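Local coordinates for protein transcriptional regulator (Rhodococcus jostii, PDB 5CYV) that probably binds DNA as a MarR-family transcriptional regulator of p-hydroxycinnamate metabolism and holds p-coumaroyl-CoA as its ligand, at residues Q5-S8 with G12-L15; M21-V26 with L35-Y40; G57-M62 with S67-L72. All blocks are in the same frame, centred on the assembly; numbering follows the deposited sequence.

Overall arrangement
The three contacts follow in series along the chain of this MarR-type regulator, and all three touch the second subunit. Contact 1 folds the N-terminal end against the start of helix 11-30, contact 2 packs a later turn of that helix on helix 37-47, and contact 3 joins helix 55-62 to helix 70-78. Centres of contacts 1 and 2 lie about 23 Å apart, those of 1 and 3 about 30 Å, those of 2 and 3 about 15 Å. Contacts 2 and 3 touch, with Arg38 against Gln68, Met62 and Leu72, placing ligand-binding residues beside the helix-turn-helix, whose helix 70-78 probably reads DNA.

Contact 1 of 3, residues Q5-S8 with G12-L15; sequences QALS and GFLL. With WCA (p-coumaroyl-CoA), chain I.
One wall of a p-coumaroyl-CoA site is built where Leu7, in the short 3-10 turn ahead of helix 11-30, lies over the ring of Phe13 in that helix's first turns. Leu7 CG stands 3.7 Å from the centroid of the Phe13 ring, 14° off its normal, a CH-pi contact over one face. Leu7 CD2 reaches further along the same face, 3.6 Å from Phe13 CE1, and the two side chains cross at about a right angle. With CG of Phe13 anti to the backbone N (chi1 165°), the ring is carried out to the N-terminal residues, where Phe13 CD2 also meets the carbonyl oxygen of Leu7 at 3.4 Å. Ser8 O lies against both branches of Leu14, 3.4 Å from Leu14 CD1, and this oxygen also accepts a hydrogen bond from Gln137 NE2 of the second subunit.

The ligand meets the Phe13 ring at its edge, near its plane, through CAW of the phenol ring and CAQ of the propenoyl chain. Its phenol ring rests on backbone: Gly12 C is 3.4 Å from CAT, and Phe13 N lies just as near CBS. Gly12, without a side chain, lets the phenol oxygen OAJ lie close to the helix. Asp10 serves both partners, taking the N-H of Phe13 and bonding the ligand.

Beyond, the second subunit closes the surroundings: Glu48 of the second subunit accepts the N-H of Leu7, Leu45 of that subunit's helix 37-47 packs on Leu7, and Leu14 meets Arg133 of that subunit's helix 126-140.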
loop_
_atom_site.group_PDB
_atom_site.type_symbol
_atom_site.label_atom_id
_atom_site.label_comp_id
_atom_site.label_asym_id
_atom_site.label_seq_id
_atom_site.Cartn_x
_atom_site.Cartn_y
_atom_site.Cartn_z
ATOM N N GLN B 5 8.501 -7.086 -19.340
ATOM C CA GLN B 5 7.352 -6.257 -19.609
ATOM C C GLN B 5 6.135 -6.699 -18.788
ATOM O O GLN B 5 5.096 -6.025 -18.814
ATOM C CB GLN B 5 7.043 -6.268 -21.105
ATOM C CG GLN B 5 8.236 -5.800 -21.935
ATOM C CD GLN B 5 8.735 -4.422 -21.523
ATOM O OE1 GLN B 5 8.024 -3.428 -21.660
ATOM N NE2 GLN B 5 9.954 -4.363 -20.991
ATOM N N ALA B 6 6.253 -7.817 -18.068
ATOM C CA ALA B 6 5.066 -8.383 -17.438
ATOM C C ALA B 6 4.721 -7.563 -16.186
ATOM O O ALA B 6 5.604 -7.199 -15.348
ATOM C CB ALA B 6 5.260 -9.855 -17.068
ATOM N N LEU B 7 3.424 -7.281 -16.034
ATOM C CA LEU B 7 2.954 -6.489 -14.875
ATOM C C LEU B 7 3.399 -7.144 -13.540
ATOM O O LEU B 7 3.835 -6.496 -12.614
ATOM C CB LEU B 7 1.407 -6.331 -14.897
ATOM C CG LEU B 7 0.838 -5.531 -13.718
ATOM C CD1 LEU B 7 1.324 -4.120 -13.874
ATOM C CD2 LEU B 7 -0.686 -5.635 -13.706
ATOM N N SER B 8 3.333 -8.481 -13.553
ATOM C CA SER B 8 3.611 -9.232 -12.316
ATOM C C SER B 8 5.092 -9.154 -11.968
ATOM O O SER B 8 5.448 -9.544 -10.859
ATOM C CB SER B 8 3.177 -10.680 -12.470
ATOM O OG SER B 8 3.825 -11.327 -13.546
ATOM N N GLY B 12 6.810 -1.946 -8.622
ATOM C CA GLY B 12 5.869 -0.941 -8.089
ATOM C C GLY B 12 4.510 -1.590 -7.984
ATOM O O GLY B 12 3.806 -1.458 -6.994
ATOM N N PHE B 13 4.116 -2.315 -9.010
ATOM C CA PHE B 13 2.859 -3.048 -8.954
ATOM C C PHE B 13 2.852 -3.992 -7.772
ATOM O O PHE B 13 1.836 -4.089 -7.042
ATOM C CB PHE B 13 2.615 -3.870 -10.271
ATOM C CG PHE B 13 1.515 -4.922 -10.140
ATOM C CD1 PHE B 13 0.161 -4.507 -10.200
ATOM C CD2 PHE B 13 1.806 -6.257 -9.948
ATOM C CE1 PHE B 13 -0.865 -5.471 -10.079
ATOM C CE2 PHE B 13 0.809 -7.220 -9.817
ATOM C CZ PHE B 13 -0.559 -6.801 -9.885
ATOM N N LEU B 14 3.918 -4.760 -7.585
ATOM C CA LEU B 14 3.918 -5.712 -6.515
ATOM C C LEU B 14 3.846 -5.052 -5.128
ATOM O O LEU B 14 3.215 -5.618 -4.223
ATOM C CB LEU B 14 5.202 -6.573 -6.585
ATOM C CG LEU B 14 5.227 -7.499 -7.812
ATOM C CD1 LEU B 14 6.653 -8.016 -8.032
ATOM C CD2 LEU B 14 4.195 -8.619 -7.748
ATOM N N LEU B 15 4.522 -3.914 -4.951
ATOM C CA LEU B 15 4.412 -3.176 -3.688
ATOM C C LEU B 15 2.971 -2.755 -3.456
ATOM O O LEU B 15 2.456 -2.875 -2.324
ATOM C CB LEU B 15 5.334 -1.974 -3.712
ATOM C CG LEU B 15 6.819 -2.372 -3.509
ATOM C CD1 LEU B 15 7.726 -1.221 -4.016
ATOM C CD2 LEU B 15 7.211 -2.739 -2.030
HETATM C C4 WCA I . -4.759 2.042 -2.304
HETATM C C5 WCA I . -4.588 0.840 -2.991
HETATM C C6 WCA I . -3.421 0.070 -2.656
HETATM C C8 WCA I . -6.475 1.756 -3.710
HETATM N N1 WCA I . -2.547 0.597 -1.757
HETATM N N3 WCA I . -3.856 2.520 -1.404
HETATM C CAV WCA I . 1.480 0.546 -9.020
HETATM C CAT WCA I . 2.668 0.784 -9.603
HETATM C CBS WCA I . 2.877 0.284 -10.883
HETATM O OAJ WCA I . 4.182 0.494 -11.379
HETATM C CAU WCA I . 1.904 -0.439 -11.568
HETATM C CAW WCA I . 0.673 -0.675 -10.984
HETATM C CBT WCA I . 0.494 -0.141 -9.703
HETATM C CAR WCA I . -0.723 -0.299 -8.905
HETATM C CAQ WCA I . -1.681 -1.286 -9.433
HETATM C CBP WCA I . -2.808 -1.603 -8.533
HETATM O OAD WCA I . -3.026 -1.067 -7.456
HETATM S SBO WCA I . -3.817 -2.906 -9.188
HETATM C CBA WCA I . -5.044 -3.184 -7.861
HETATM C CAY WCA I . -4.319 -3.899 -6.715
HETATM N NBH WCA I . -5.356 -4.421 -5.818
HETATM C CBQ WCA I . -5.918 -3.667 -4.688
HETATM O OAE WCA I . -5.524 -2.516 -4.490
HETATM C CBB WCA I . -6.948 -4.440 -3.894
HETATM C CAZ WCA I . -6.818 -4.092 -2.356
HETATM N NBI WCA I . -7.251 -2.721 -2.192
HETATM C CBR WCA I . -8.254 -2.429 -1.280
HETATM O OAF WCA I . -8.690 -3.344 -0.638
HETATM C CBX WCA I . -8.772 -1.043 -1.173
HETATM O OAK WCA I . -8.321 -0.348 -2.321
HETATM C CCD WCA I . -8.241 -0.313 0.068
HETATM C CAA WCA I . -6.707 -0.183 0.079
HETATM C CAB WCA I . -8.650 -1.019 1.378
HETATM C CBD WCA I . -8.802 1.128 0.116
HETATM O OBK WCA I . -10.247 1.015 0.124
HETATM P PCG WCA I . -11.196 1.786 1.147
HETATM O OAP WCA I . -12.469 1.002 1.222
HETATM O OAI WCA I . -10.484 2.173 2.383
HETATM O OBN WCA I . -11.563 3.194 0.483
HETATM P PCF WCA I . -11.470 3.827 -0.954
HETATM O OAO WCA I . -12.044 5.254 -0.802
HETATM O OAH WCA I . -12.073 2.899 -1.984
HETATM O "O5'" WCA I . -9.878 3.952 -1.241
HETATM C "C5'" WCA I . -9.066 4.747 -0.415
HETATM C "C4'" WCA I . -7.840 5.176 -1.163
HETATM O "O4'" WCA I . -7.141 3.733 -1.208
HETATM C "C3'" WCA I . -8.038 5.626 -2.481
HETATM O "O3'" WCA I . -7.183 6.823 -2.548
HETATM P PCE WCA I . -7.868 8.304 -2.585
HETATM O OAM WCA I . -8.777 8.280 -3.793
HETATM O OAN WCA I . -6.687 9.244 -2.719
HETATM O OAG WCA I . -8.602 8.431 -1.285
HETATM C "C2'" WCA I . -7.343 4.522 -3.370
HETATM O "O2'" WCA I . -6.711 5.070 -4.496
HETATM C "C1'" WCA I . -6.389 3.881 -2.305
HETATM N N9 WCA I . -5.953 2.589 -2.768
HETATM N N7 WCA I . -5.674 0.662 -3.849
HETATM C C2 WCA I . -2.735 1.751 -1.169
HETATM N N6 WCA I . -3.241 -1.158 -3.331
#

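Contact 2 of 3, residues M21-V26 with L35-Y40; sequences MVLGAV and LRVRSY. With WCA (p-coumaroyl-CoA), chain J.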
loop_
_atom_site.group_PDB
_atom_site.type_symbol
_atom_site.label_atom_id
_atom_site.label_comp_id
_atom_site.label_asym_id
_atom_site.label_seq_id
_atom_site.Cartn_x
_atom_site.Cartn_y
_atom_site.Cartn_z
ATOM N N MET B 21 -3.174 -5.768 -0.121
ATOM C CA MET B 21 -3.586 -6.969 0.626
ATOM C C MET B 21 -3.507 -6.724 2.123
ATOM O O MET B 21 -4.443 -7.066 2.897
ATOM C CB MET B 21 -2.701 -8.178 0.281
ATOM C CG MET B 21 -2.856 -8.605 -1.142
ATOM S SD MET B 21 -1.538 -9.786 -1.672
ATOM C CE MET B 21 -1.950 -11.178 -0.639
ATOM N N VAL B 22 -2.414 -6.113 2.533
ATOM C CA VAL B 22 -2.222 -5.876 3.968
ATOM C C VAL B 22 -3.273 -4.893 4.457
ATOM O O VAL B 22 -3.907 -5.161 5.497
ATOM C CB VAL B 22 -0.819 -5.350 4.246
ATOM C CG1 VAL B 22 -0.714 -4.945 5.758
ATOM C CG2 VAL B 22 0.221 -6.444 3.968
ATOM N N LEU B 23 -3.492 -3.790 3.719
ATOM C CA LEU B 23 -4.513 -2.825 4.167
ATOM C C LEU B 23 -5.900 -3.452 4.336
ATOM O O LEU B 23 -6.575 -3.219 5.326
ATOM C CB LEU B 23 -4.580 -1.641 3.162
ATOM C CG LEU B 23 -3.357 -0.716 3.186
ATOM C CD1 LEU B 23 -3.289 0.145 1.994
ATOM C CD2 LEU B 23 -3.321 0.210 4.418
ATOM N N GLY B 24 -6.317 -4.246 3.381
ATOM C CA GLY B 24 -7.652 -4.820 3.454
ATOM C C GLY B 24 -7.719 -5.823 4.604
ATOM O O GLY B 24 -8.724 -5.869 5.309
ATOM N N ALA B 25 -6.654 -6.607 4.799
ATOM C CA ALA B 25 -6.652 -7.564 5.905
ATOM C C ALA B 25 -6.680 -6.869 7.259
ATOM O O ALA B 25 -7.318 -7.353 8.208
ATOM C CB ALA B 25 -5.422 -8.468 5.795
ATOM N N VAL B 26 -5.965 -5.769 7.381
ATOM C CA VAL B 26 -5.975 -5.019 8.621
ATOM C C VAL B 26 -7.345 -4.394 8.866
ATOM O O VAL B 26 -7.853 -4.522 9.986
ATOM C CB VAL B 26 -4.906 -3.913 8.606
ATOM C CG1 VAL B 26 -5.079 -2.956 9.811
ATOM C CG2 VAL B 26 -3.526 -4.566 8.505
ATOM N N LEU B 35 -12.036 0.315 14.819
ATOM C CA LEU B 35 -10.985 1.142 14.237
ATOM C C LEU B 35 -10.840 0.743 12.764
ATOM O O LEU B 35 -11.308 -0.325 12.355
ATOM C CB LEU B 35 -9.634 0.913 14.913
ATOM C CG LEU B 35 -9.686 1.218 16.433
ATOM C CD1 LEU B 35 -8.412 0.678 17.012
ATOM C CD2 LEU B 35 -9.793 2.698 16.641
ATOM N N ARG B 36 -10.106 1.550 12.019
ATOM C CA ARG B 36 -9.699 1.289 10.651
ATOM C C ARG B 36 -8.191 1.588 10.551
ATOM O O ARG B 36 -7.616 1.969 11.499
ATOM C CB ARG B 36 -10.518 2.027 9.612
ATOM C CG ARG B 36 -11.852 1.375 9.340
ATOM C CD ARG B 36 -12.770 2.227 8.510
ATOM N NE ARG B 36 -12.212 2.651 7.258
ATOM C CZ ARG B 36 -12.067 1.893 6.207
ATOM N NH1 ARG B 36 -12.447 0.648 6.224
ATOM N NH2 ARG B 36 -11.565 2.414 5.118
ATOM N N VAL B 37 -7.602 1.384 9.392
ATOM C CA VAL B 37 -6.144 1.443 9.381
ATOM C C VAL B 37 -5.609 2.816 9.889
ATOM O O VAL B 37 -4.667 2.820 10.690
ATOM C CB VAL B 37 -5.515 1.160 7.997
ATOM C CG1 VAL B 37 -5.742 -0.299 7.468
ATOM C CG2 VAL B 37 -5.899 2.164 7.009
ATOM N N ARG B 38 -6.228 3.931 9.489
ATOM C CA ARG B 38 -5.652 5.220 9.960
ATOM C C ARG B 38 -5.913 5.519 11.442
ATOM O O ARG B 38 -4.975 5.952 12.128
ATOM C CB ARG B 38 -6.182 6.393 9.120
ATOM C CG ARG B 38 -5.680 6.362 7.669
ATOM C CD ARG B 38 -6.048 7.671 6.995
ATOM N NE ARG B 38 -5.584 7.667 5.582
ATOM C CZ ARG B 38 -5.552 8.728 4.805
ATOM N NH1 ARG B 38 -5.160 8.605 3.518
ATOM N NH2 ARG B 38 -5.909 9.966 5.277
ATOM N N SER B 39 -7.113 5.276 11.933
ATOM C CA SER B 39 -7.357 5.531 13.366
ATOM C C SER B 39 -6.556 4.580 14.222
ATOM O O SER B 39 -6.046 4.978 15.291
ATOM C CB SER B 39 -8.839 5.452 13.697
ATOM O OG SER B 39 -9.451 4.229 13.266
ATOM N N TYR B 40 -6.426 3.312 13.797
ATOM C CA TYR B 40 -5.518 2.426 14.485
ATOM C C TYR B 40 -4.098 2.920 14.522
ATOM O O TYR B 40 -3.447 2.875 15.589
ATOM C CB TYR B 40 -5.588 1.019 13.812
ATOM C CG TYR B 40 -4.541 0.051 14.246
ATOM C CD1 TYR B 40 -4.619 -0.595 15.457
ATOM C CD2 TYR B 40 -3.437 -0.232 13.388
ATOM C CE1 TYR B 40 -3.637 -1.497 15.865
ATOM C CE2 TYR B 40 -2.478 -1.155 13.771
ATOM C CZ TYR B 40 -2.590 -1.795 15.012
ATOM O OH TYR B 40 -1.603 -2.642 15.433
HETATM C C4 WCA J . -3.376 14.779 -10.317
HETATM C C5 WCA J . -4.487 14.302 -11.005
HETATM C C6 WCA J . -4.937 15.045 -12.159
HETATM C C8 WCA J . -4.113 12.920 -9.326
HETATM N N1 WCA J . -4.260 16.161 -12.514
HETATM N N3 WCA J . -2.757 15.918 -10.748
HETATM C CAV WCA J . -1.176 0.466 9.304
HETATM C CAT WCA J . -1.058 -0.530 10.224
HETATM C CBS WCA J . -0.791 -1.817 9.734
HETATM O OAJ WCA J . -0.663 -2.882 10.666
HETATM C CAU WCA J . -0.627 -2.071 8.414
HETATM C CAW WCA J . -0.731 -1.054 7.459
HETATM C CBT WCA J . -0.984 0.207 7.940
HETATM C CAR WCA J . -1.051 1.252 6.899
HETATM C CAQ WCA J . -1.089 2.650 7.310
HETATM C CBP WCA J . -0.930 3.595 6.139
HETATM O OAD WCA J . -0.553 3.379 5.039
HETATM S SBO WCA J . -1.370 5.209 6.626
HETATM C CBA WCA J . -0.941 6.099 5.096
HETATM C CAY WCA J . -2.252 6.396 4.254
HETATM N NBH WCA J . -2.605 5.291 3.433
HETATM C CBQ WCA J . -3.966 4.752 3.554
HETATM O OAE WCA J . -4.849 5.270 4.249
HETATM C CBB WCA J . -4.309 3.576 2.694
HETATM C CAZ WCA J . -5.212 3.974 1.491
HETATM N NBI WCA J . -4.556 4.810 0.466
HETATM C CBR WCA J . -4.607 6.198 0.427
HETATM O OAF WCA J . -5.151 6.775 1.374
HETATM C CBX WCA J . -4.018 6.963 -0.748
HETATM O OAK WCA J . -3.855 6.022 -1.847
HETATM C CCD WCA J . -2.674 7.614 -0.395
HETATM C CAA WCA J . -1.615 6.483 -0.246
HETATM C CAB WCA J . -2.758 8.506 0.864
HETATM C CBD WCA J . -2.226 8.497 -1.607
HETATM O OBK WCA J . -3.371 9.372 -1.776
HETATM P PCG WCA J . -3.224 10.698 -2.680
HETATM O OAP WCA J . -2.025 11.442 -2.184
HETATM O OAI WCA J . -4.618 11.372 -2.614
HETATM O OBN WCA J . -2.826 10.207 -4.105
HETATM P PCF WCA J . -3.590 9.911 -5.433
HETATM O OAO WCA J . -5.039 10.290 -5.114
HETATM O OAH WCA J . -3.179 8.574 -6.032
HETATM O "O5'" WCA J . -3.006 11.022 -6.455
HETATM C "C5'" WCA J . -1.612 11.084 -6.751
HETATM C "C4'" WCA J . -0.966 12.423 -6.955
HETATM O "O4'" WCA J . -1.355 12.937 -8.452
HETATM C "C3'" WCA J . -1.403 13.394 -6.117
HETATM O "O3'" WCA J . -0.424 14.496 -6.047
HETATM P PCE WCA J . 0.376 14.802 -4.725
HETATM O OAM WCA J . 1.055 13.550 -4.273
HETATM O OAN WCA J . -0.561 15.289 -3.658
HETATM O OAG WCA J . 1.401 15.863 -5.022
HETATM C "C2'" WCA J . -2.656 13.953 -6.826
HETATM O "O2'" WCA J . -3.051 15.162 -6.351
HETATM C "C1'" WCA J . -2.138 13.979 -8.311
HETATM N N9 WCA J . -3.192 13.884 -9.278
HETATM N N7 WCA J . -4.920 13.152 -10.365
HETATM C C2 WCA J . -3.211 16.578 -11.836
HETATM N N6 WCA J . -6.074 14.586 -12.895
#
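Val37 loses the most surface in this contact, wedging its CG1 against Val26 and Leu23 of helix 11-30. In the conformer described, of two deposited for Val37, that methyl lies 3.6 Å from Val26 CG1 and also reaches the backbone carbonyl of Leu23. Val26 divides its two branches: CG1, anti to the backbone N (chi1 170°), turns to Val37, whereas CG2 lies 3.8 Å from CAU of the coumaroyl ring. Leu23 is shared likewise, its CD2 being 3.9 Å from Val37 CG1 and 3.5 Å from CAR of the ligand's propenoyl chain. The packing of helix 11-30 on helix 37-47 also lines a p-coumaroyl-CoA pocket of the MarR-type domain, and the edge of the Tyr40 ring adds to it beside CAT.

The next residue after Val37, Arg38, grips the pantetheine arm by its two amide oxygens. Its chain is extended from CG to NE, and NE gives a nearly straight bond (171°) to OAE of the ligand, 2.8 Å long. NH1 bonds OAF at 2.8 Å along a more bent path and adds a weak bond to OAE. A leucine in place of Arg38 would probably leave OAE and OAF without these donors and the pantetheine arm freer to shift. The third nitrogen, NH2, is turned to Gln68, and helix 37-47 begins just after Arg36, whose backbone N-H bonds Ser39 OG.

Contact 3 of 3, residues G57-M62 with S67-L72; sequences GVAATM and SQIVGL
Ile69 sets its CG1 branch anti to its own carbonyl carbon (chi1 -60°), which presents both branches to helix 55-62. The CG1 methylene meets Ala59, 3.8 Å from its CB, at the place where the two backbones come nearest. The CG2 methyl, on the other branch, lies 3.9 Å from Val58 CG1. A second turn of the chain at chi2, -55°, brings CD1 round to touch both Val58 and Met62. Ile69 CD1 is 4.0 Å from Val58 CG1 and 4.1 Å from Met62 SD.

The Met62 side chain runs out extended through chi2 and then bends at the last torsion (chi3 67°), which carries the methyl past the sulfur and on to Leu72. Its CE stops 4.3 Å from Leu72 CD1, a looser touch than those round Ile69. Val58 and Met62 both meet Ile69 at a slant, and with Ala59 they offer it a methyl, a beta carbon and a sulfur along one helix. No hydrogen bond passes between the two segments, and the join rests on apolar contact alone.

Further packing ties the pair into the domain. Met62 and Leu72 both rest on Val42 of helix 37-47, and Met62 also touches a bound p-coumaroyl-CoA. Away from Ile69, the carbonyl oxygen of Thr61 accepts a bond from Arg17 of the second subunit.

Helices 55-62 and 70-78, joined by a short connection and packed through this apolar patch, are consistent with the helix-turn-helix of the MarR-type domain. With the two-stranded sheet of 82-87 and 94-98 following, they form the winged version found in MarR regulators, in which helix 70-78 would be the probable DNA-recognition helix.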
loop_
_atom_site.group_PDB
_atom_site.type_symbol
_atom_site.label_atom_id
_atom_site.label_comp_id
_atom_site.label_asym_id
_atom_site.label_seq_id
_atom_site.Cartn_x
_atom_site.Cartn_y
_atom_site.Cartn_z
ATOM N N GLY B 57 4.446 14.625 14.301
ATOM C CA GLY B 57 5.116 13.332 14.321
ATOM C C GLY B 57 4.237 12.223 13.765
ATOM O O GLY B 57 4.722 11.331 13.010
ATOM N N VAL B 58 2.980 12.226 14.176
ATOM C CA VAL B 58 2.066 11.234 13.656
ATOM C C VAL B 58 1.923 11.348 12.143
ATOM O O VAL B 58 2.006 10.325 11.401
ATOM C CB VAL B 58 0.691 11.422 14.317
ATOM C CG1 VAL B 58 -0.351 10.503 13.644
ATOM C CG2 VAL B 58 0.826 11.062 15.774
ATOM N N ALA B 59 1.737 12.590 11.690
ATOM C CA ALA B 59 1.562 12.854 10.267
ATOM C C ALA B 59 2.755 12.384 9.454
ATOM O O ALA B 59 2.592 11.737 8.424
ATOM C CB ALA B 59 1.327 14.376 10.035
ATOM N N ALA B 60 3.959 12.659 9.943
ATOM C CA ALA B 60 5.199 12.333 9.244
ATOM C C ALA B 60 5.336 10.811 9.186
ATOM O O ALA B 60 5.719 10.253 8.137
ATOM C CB ALA B 60 6.390 12.952 9.963
ATOM N N THR B 61 4.985 10.136 10.283
ATOM C CA THR B 61 5.103 8.663 10.255
ATOM C C THR B 61 4.129 8.045 9.265
ATOM O O THR B 61 4.476 7.113 8.544
ATOM C CB THR B 61 4.881 8.059 11.653
ATOM O OG1 THR B 61 5.895 8.538 12.539
ATOM C CG2 THR B 61 4.949 6.530 11.623
ATOM N N MET B 62 2.934 8.618 9.169
ATOM C CA MET B 62 1.895 8.098 8.275
ATOM C C MET B 62 2.025 8.627 6.860
ATOM O O MET B 62 1.258 8.202 5.996
ATOM C CB MET B 62 0.505 8.435 8.852
ATOM C CG MET B 62 0.289 7.685 10.154
ATOM S SD MET B 62 -1.277 8.076 10.948
ATOM C CE MET B 62 -2.505 7.360 9.747
ATOM N N SER B 67 -3.087 18.210 8.642
ATOM C CA SER B 67 -4.518 18.519 8.624
ATOM C C SER B 67 -5.343 17.249 8.511
ATOM O O SER B 67 -6.524 17.222 8.893
ATOM C CB SER B 67 -4.843 19.439 7.438
ATOM O OG SER B 67 -4.582 18.804 6.201
ATOM N N GLN B 68 -4.738 16.197 7.984
ATOM C CA GLN B 68 -5.487 14.936 7.770
ATOM C C GLN B 68 -5.544 14.112 9.038
ATOM O O GLN B 68 -6.282 13.162 9.132
ATOM C CB GLN B 68 -4.889 14.117 6.605
ATOM C CG GLN B 68 -5.070 14.866 5.290
ATOM C CD GLN B 68 -5.195 13.963 4.029
ATOM O OE1 GLN B 68 -5.357 12.748 4.104
ATOM N NE2 GLN B 68 -5.087 14.601 2.867
ATOM N N ILE B 69 -4.778 14.508 10.052
ATOM C CA ILE B 69 -4.728 13.742 11.280
ATOM C C ILE B 69 -5.770 14.264 12.278
ATOM O O ILE B 69 -6.230 13.468 13.125
ATOM C CB ILE B 69 -3.271 13.866 11.950
ATOM C CG1 ILE B 69 -2.200 13.337 10.991
ATOM C CG2 ILE B 69 -3.128 13.171 13.314
ATOM C CD1 ILE B 69 -2.473 11.932 10.525
ATOM N N VAL B 70 -6.198 15.526 12.125
ATOM C CA VAL B 70 -7.083 16.130 13.117
ATOM C C VAL B 70 -8.362 15.309 13.314
ATOM O O VAL B 70 -8.749 15.037 14.459
ATOM C CB VAL B 70 -7.434 17.540 12.703
ATOM C CG1 VAL B 70 -8.424 18.162 13.690
ATOM C CG2 VAL B 70 -6.163 18.372 12.624
ATOM N N GLY B 71 -8.995 14.896 12.209
ATOM C CA GLY B 71 -10.235 14.138 12.316
ATOM C C GLY B 71 -10.104 12.743 12.879
ATOM O O GLY B 71 -11.021 12.211 13.492
ATOM N N LEU B 72 -8.938 12.115 12.666
ATOM C CA LEU B 72 -8.647 10.835 13.271
ATOM C C LEU B 72 -8.534 10.964 14.785
ATOM O O LEU B 72 -9.073 10.135 15.514
ATOM C CB LEU B 72 -7.320 10.290 12.751
ATOM C CG LEU B 72 -7.253 10.148 11.237
ATOM C CD1 LEU B 72 -5.902 9.762 10.825
ATOM C CD2 LEU B 72 -8.247 9.035 10.767
#